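Local coordinates for proteasome accessory factor B/C (PafBC) (Paenarthrobacter aurescens, PDB 6SJ9), which regulates transcription in the bacterial DNA damage response, probably binding DNA through winged helix-turn-helix domains and sensing a signal through its WYL domains, at residues 281-293 / 304-316. Residues are numbered along the deposited sequence; the frame is centred on the assembly and turned at random.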
loop_
_atom_site.group_PDB
_atom_site.type_symbol
_atom_site.label_atom_id
_atom_site.label_comp_id
_atom_site.label_asym_id
_atom_site.label_seq_id
_atom_site.Cartn_x
_atom_site.Cartn_y
_atom_site.Cartn_z
ATOM N N ASP A 281 -1.782 21.348 -7.956
ATOM C CA ASP A 281 -0.445 21.309 -8.512
ATOM C C ASP A 281 -0.105 19.882 -8.887
ATOM O O ASP A 281 -0.374 18.952 -8.127
ATOM C CB ASP A 281 0.579 21.848 -7.515
ATOM C CG ASP A 281 0.421 23.351 -7.260
ATOM O OD1 ASP A 281 0.202 24.093 -8.243
ATOM O OD2 ASP A 281 0.493 23.779 -6.086
ATOM N N PHE A 282 0.507 19.721 -10.055
ATOM C CA PHE A 282 1.016 18.426 -10.474
ATOM C C PHE A 282 2.288 18.696 -11.258
ATOM O O PHE A 282 2.511 19.817 -11.727
ATOM C CB PHE A 282 -0.000 17.668 -11.329
ATOM C CG PHE A 282 -0.171 18.253 -12.713
ATOM C CD1 PHE A 282 -0.921 19.392 -12.904
ATOM C CD2 PHE A 282 0.385 17.628 -13.827
ATOM C CE1 PHE A 282 -1.084 19.930 -14.173
ATOM C CE2 PHE A 282 0.211 18.150 -15.105
ATOM C CZ PHE A 282 -0.521 19.298 -15.279
ATOM N N ARG A 283 3.130 17.663 -11.382
ATOM C CA ARG A 283 4.340 17.722 -12.202
ATOM C C ARG A 283 4.186 16.912 -13.482
ATOM O O ARG A 283 4.365 17.466 -14.569
ATOM C CB ARG A 283 5.597 17.321 -11.405
ATOM C CG ARG A 283 5.822 18.262 -10.216
ATOM C CD ARG A 283 7.017 17.947 -9.316
ATOM N NE ARG A 283 6.815 16.823 -8.400
ATOM C CZ ARG A 283 7.318 16.766 -7.167
ATOM N NH1 ARG A 283 7.999 17.805 -6.683
ATOM N NH2 ARG A 283 7.105 15.692 -6.404
ATOM N N ASP A 284 3.869 15.613 -13.382
ATOM C CA ASP A 284 3.726 14.746 -14.551
ATOM C C ASP A 284 2.262 14.630 -14.937
ATOM O O ASP A 284 1.464 14.098 -14.153
ATOM C CB ASP A 284 4.307 13.357 -14.257
ATOM C CG ASP A 284 4.233 12.386 -15.476
ATOM O OD1 ASP A 284 3.738 12.752 -16.572
ATOM O OD2 ASP A 284 4.744 11.256 -15.350
ATOM N N PRO A 285 1.880 15.055 -16.141
ATOM C CA PRO A 285 0.467 14.976 -16.535
ATOM C C PRO A 285 -0.042 13.566 -16.745
ATOM O O PRO A 285 -1.254 13.358 -16.622
ATOM C CB PRO A 285 0.401 15.791 -17.838
ATOM C CG PRO A 285 1.793 15.893 -18.299
ATOM C CD PRO A 285 2.695 15.781 -17.119
ATOM N N GLU A 286 0.821 12.592 -17.055
ATOM C CA GLU A 286 0.324 11.228 -17.158
ATOM C C GLU A 286 -0.070 10.716 -15.791
ATOM O O GLU A 286 -1.046 9.976 -15.659
ATOM C CB GLU A 286 1.347 10.291 -17.803
ATOM C CG GLU A 286 1.484 10.588 -19.260
ATOM C CD GLU A 286 0.157 10.413 -19.961
ATOM O OE1 GLU A 286 -0.602 9.480 -19.583
ATOM O OE2 GLU A 286 -0.135 11.217 -20.880
ATOM N N GLN A 287 0.657 11.129 -14.763
ATOM C CA GLN A 287 0.330 10.681 -13.421
ATOM C C GLN A 287 -1.006 11.252 -12.964
ATOM O O GLN A 287 -1.859 10.505 -12.462
ATOM C CB GLN A 287 1.432 11.070 -12.452
ATOM C CG GLN A 287 1.307 10.286 -11.192
ATOM C CD GLN A 287 2.259 10.731 -10.149
ATOM O OE1 GLN A 287 3.236 11.424 -10.457
ATOM N NE2 GLN A 287 2.032 10.288 -8.901
ATOM N N LEU A 288 -1.216 12.577 -13.149
ATOM C CA LEU A 288 -2.494 13.183 -12.775
ATOM C C LEU A 288 -3.643 12.625 -13.605
ATOM O O LEU A 288 -4.733 12.408 -13.083
ATOM C CB LEU A 288 -2.443 14.705 -12.926
ATOM C CG LEU A 288 -3.679 15.429 -12.418
ATOM C CD1 LEU A 288 -3.947 14.979 -10.983
ATOM C CD2 LEU A 288 -3.509 16.951 -12.456
ATOM N N ALA A 289 -3.415 12.372 -14.896
ATOM C CA ALA A 289 -4.512 11.910 -15.749
ATOM C C ALA A 289 -4.995 10.527 -15.338
ATOM O O ALA A 289 -6.204 10.248 -15.373
ATOM C CB ALA A 289 -4.099 11.892 -17.225
ATOM N N GLU A 290 -4.070 9.639 -14.971
ATOM C CA GLU A 290 -4.488 8.334 -14.482
ATOM C C GLU A 290 -5.331 8.490 -13.231
ATOM O O GLU A 290 -6.364 7.849 -13.100
ATOM C CB GLU A 290 -3.278 7.432 -14.225
ATOM C CG GLU A 290 -3.710 6.040 -13.730
ATOM C CD GLU A 290 -2.546 5.059 -13.587
ATOM O OE1 GLU A 290 -1.447 5.400 -14.030
ATOM O OE2 GLU A 290 -2.729 3.952 -13.018
ATOM N N GLU A 291 -4.929 9.369 -12.316
ATOM C CA GLU A 291 -5.737 9.586 -11.128
ATOM C C GLU A 291 -7.119 10.120 -11.505
ATOM O O GLU A 291 -8.148 9.613 -11.033
ATOM C CB GLU A 291 -5.030 10.556 -10.164
ATOM C CG GLU A 291 -5.896 10.847 -8.942
ATOM C CD GLU A 291 -5.353 11.964 -8.075
ATOM O OE1 GLU A 291 -4.243 12.446 -8.362
ATOM O OE2 GLU A 291 -6.058 12.404 -7.137
ATOM N N LEU A 292 -7.164 11.128 -12.371
ATOM C CA LEU A 292 -8.447 11.759 -12.694
ATOM C C LEU A 292 -9.361 10.843 -13.498
ATOM O O LEU A 292 -10.551 10.774 -13.222
ATOM C CB LEU A 292 -8.211 13.080 -13.419
ATOM C CG LEU A 292 -7.457 14.158 -12.632
ATOM C CD1 LEU A 292 -7.297 15.401 -13.485
ATOM C CD2 LEU A 292 -8.187 14.538 -11.327
ATOM N N ALA A 293 -8.805 10.028 -14.390
ATOM C CA ALA A 293 -9.613 9.048 -15.121
ATOM C C ALA A 293 -10.290 8.072 -14.174
ATOM O O ALA A 293 -11.405 7.599 -14.460
ATOM C CB ALA A 293 -8.723 8.230 -16.065
ATOM N N PRO A 304 -4.805 22.249 -17.976
ATOM C CA PRO A 304 -4.339 22.583 -19.326
ATOM C C PRO A 304 -4.685 21.483 -20.324
ATOM O O PRO A 304 -4.966 20.361 -19.928
ATOM C CB PRO A 304 -2.827 22.710 -19.153
ATOM C CG PRO A 304 -2.523 21.690 -18.109
ATOM C CD PRO A 304 -3.700 21.747 -17.141
ATOM N N ALA A 305 -4.562 21.802 -21.611
ATOM C CA ALA A 305 -5.022 20.907 -22.665
ATOM C C ALA A 305 -4.245 19.599 -22.705
ATOM O O ALA A 305 -4.802 18.576 -23.091
ATOM C CB ALA A 305 -4.956 21.623 -24.019
ATOM N N GLU A 306 -2.957 19.612 -22.361
ATOM C CA GLU A 306 -2.206 18.369 -22.382
ATOM C C GLU A 306 -2.737 17.402 -21.327
ATOM O O GLU A 306 -2.805 16.187 -21.560
ATOM C CB GLU A 306 -0.710 18.652 -22.174
ATOM C CG GLU A 306 0.217 17.513 -22.657
ATOM C CD GLU A 306 1.608 17.476 -21.984
ATOM O OE1 GLU A 306 1.954 18.427 -21.241
ATOM O OE2 GLU A 306 2.360 16.482 -22.204
ATOM N N LEU A 307 -3.169 17.942 -20.178
ATOM C CA LEU A 307 -3.800 17.139 -19.133
ATOM C C LEU A 307 -5.152 16.606 -19.582
ATOM O O LEU A 307 -5.485 15.439 -19.355
ATOM C CB LEU A 307 -3.965 17.995 -17.872
ATOM C CG LEU A 307 -4.659 17.269 -16.735
ATOM C CD1 LEU A 307 -3.788 16.098 -16.452
ATOM C CD2 LEU A 307 -4.716 18.174 -15.547
ATOM N N SER A 308 -5.965 17.484 -20.163
ATOM C CA SER A 308 -7.276 17.099 -20.667
ATOM C C SER A 308 -7.164 16.010 -21.726
ATOM O O SER A 308 -7.961 15.063 -21.751
ATOM C CB SER A 308 -7.987 18.334 -21.216
ATOM O OG SER A 308 -9.068 17.969 -22.043
ATOM N N ALA A 309 -6.204 16.143 -22.638
ATOM C CA ALA A 309 -6.120 15.162 -23.712
ATOM C C ALA A 309 -5.687 13.811 -23.187
ATOM O O ALA A 309 -6.079 12.778 -23.739
ATOM C CB ALA A 309 -5.165 15.644 -24.806
ATOM N N ALA A 310 -4.911 13.793 -22.105
ATOM C CA ALA A 310 -4.491 12.521 -21.529
ATOM C C ALA A 310 -5.659 11.798 -20.856
ATOM O O ALA A 310 -5.757 10.566 -20.945
ATOM C CB ALA A 310 -3.331 12.743 -20.555
ATOM N N VAL A 311 -6.550 12.541 -20.189
ATOM C CA VAL A 311 -7.689 11.933 -19.502
ATOM C C VAL A 311 -8.675 11.345 -20.506
ATOM O O VAL A 311 -9.104 10.189 -20.378
ATOM C CB VAL A 311 -8.357 12.970 -18.580
ATOM C CG1 VAL A 311 -9.620 12.427 -17.994
ATOM C CG2 VAL A 311 -7.397 13.352 -17.491
ATOM N N VAL A 312 -9.058 12.141 -21.512
ATOM C CA VAL A 312 -9.929 11.667 -22.586
ATOM C C VAL A 312 -9.353 10.426 -23.252
ATOM O O VAL A 312 -10.067 9.445 -23.484
ATOM C CB VAL A 312 -10.139 12.799 -23.617
ATOM C CG1 VAL A 312 -10.796 12.259 -24.917
ATOM C CG2 VAL A 312 -10.982 13.918 -22.987
ATOM N N ARG A 313 -8.040 10.412 -23.503
ATOM C CA ARG A 313 -7.432 9.259 -24.148
ATOM C C ARG A 313 -7.666 7.988 -23.338
ATOM O O ARG A 313 -7.999 6.937 -23.899
ATOM C CB ARG A 313 -5.940 9.507 -24.369
ATOM C CG ARG A 313 -5.252 8.381 -25.127
ATOM C CD ARG A 313 -3.913 8.045 -24.506
ATOM N NE ARG A 313 -3.158 9.268 -24.247
ATOM C CZ ARG A 313 -2.295 9.418 -23.245
ATOM N NH1 ARG A 313 -2.093 8.409 -22.400
ATOM N NH2 ARG A 313 -1.650 10.577 -23.076
ATOM N N ARG A 314 -7.525 8.069 -22.011
ATOM C CA ARG A 314 -7.708 6.870 -21.188
ATOM C C ARG A 314 -9.161 6.454 -21.163
ATOM O O ARG A 314 -9.480 5.278 -21.350
ATOM C CB ARG A 314 -7.227 7.128 -19.762
ATOM C CG ARG A 314 -5.867 7.730 -19.726
ATOM C CD ARG A 314 -5.469 7.992 -18.322
ATOM N NE ARG A 314 -5.087 6.728 -17.811
ATOM C CZ ARG A 314 -3.831 6.345 -17.785
ATOM N NH1 ARG A 314 -3.535 5.115 -17.346
ATOM N NH2 ARG A 314 -2.901 7.234 -18.159
ATOM N N LEU A 315 -10.062 7.423 -20.987
ATOM C CA LEU A 315 -11.483 7.120 -21.001
ATOM C C LEU A 315 -11.882 6.536 -22.348
ATOM O O LEU A 315 -12.676 5.583 -22.421
ATOM C CB LEU A 315 -12.293 8.390 -20.705
ATOM C CG LEU A 315 -12.044 9.076 -19.363
ATOM C CD1 LEU A 315 -12.761 10.425 -19.250
ATOM C CD2 LEU A 315 -12.480 8.171 -18.240
ATOM N N GLN A 316 -11.344 7.110 -23.429
ATOM C CA GLN A 316 -11.700 6.653 -24.770
ATOM C C GLN A 316 -11.103 5.296 -25.059
ATOM O O GLN A 316 -11.769 4.425 -25.631
ATOM C CB GLN A 316 -11.263 7.665 -25.822
ATOM C CG GLN A 316 -11.794 7.315 -27.195
ATOM C CD GLN A 316 -13.304 7.288 -27.226
ATOM O OE1 GLN A 316 -13.963 8.296 -26.984
ATOM N NE2 GLN A 316 -13.863 6.117 -27.520
#
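Glu286 OE1 faces two guanidinium groups: Arg313 NH1 gives it a weak hydrogen bond of 3.4 Å, and Arg314 NH2 makes a salt bridge to it at 3.5 Å, with the oxygen at the edge of the Arg314 group. The stronger bond is made by its twin, Glu286 OE2, which lies 2.7 Å from Arg313 NH2; the N-H...O angle of 165° makes it nearly straight, and it arrives on the syn side, somewhat out of the carboxylate plane. Pairing OE1 with NH1 and OE2 with NH2 gives a two-pronged salt bridge with unequal arms. Glu286 reaches both arginines because its chain bends at chi2 (-60°). Arg314 leaves its helix across the backbone of Ala289 and lays one guanidinium face over Glu290 CB, 3.7 Å above the plane. The Glu290 carboxylate is only a long charge partner of Arg314, since no N-H points at it; Gln634 binds its OE2, and the backbone oxygen of Gln634 receives Arg314 NE.

Beneath these charges the packing is largely apolar and knobs-into-holes. Ala289 fits among Leu307, Ala310, Val311 and Arg314, its CB 3.5 Å from Ala310 CB, and such small side chains allow the helix axes to approach to 8.5 Å at a crossing angle of -48°. Leu307 is the reciprocal knob, among Pro285, Leu288, Ala289 and Leu292, its CD2 3.5 Å from Leu288 CD2; Arg314 is a third, among Glu286, Ala289, Glu290 and Ala293. At the N-terminal end, Pro304 CG meets the edge of the Phe282 ring.

Leu292 and Leu307 also touch strands 245-252 and 299-303 of an antiparallel sheet whose 2-3-1-4 order is consistent with a ferredoxin-like fold; core helix 285-294 thus packs against helix 305-323, which follows the final strand. An alanine-leucine core bordered by an acid-base network suggests that close apolar fit largely sets the helix spacing, while the charges probably favour this pairing at its more solvent-accessible margin.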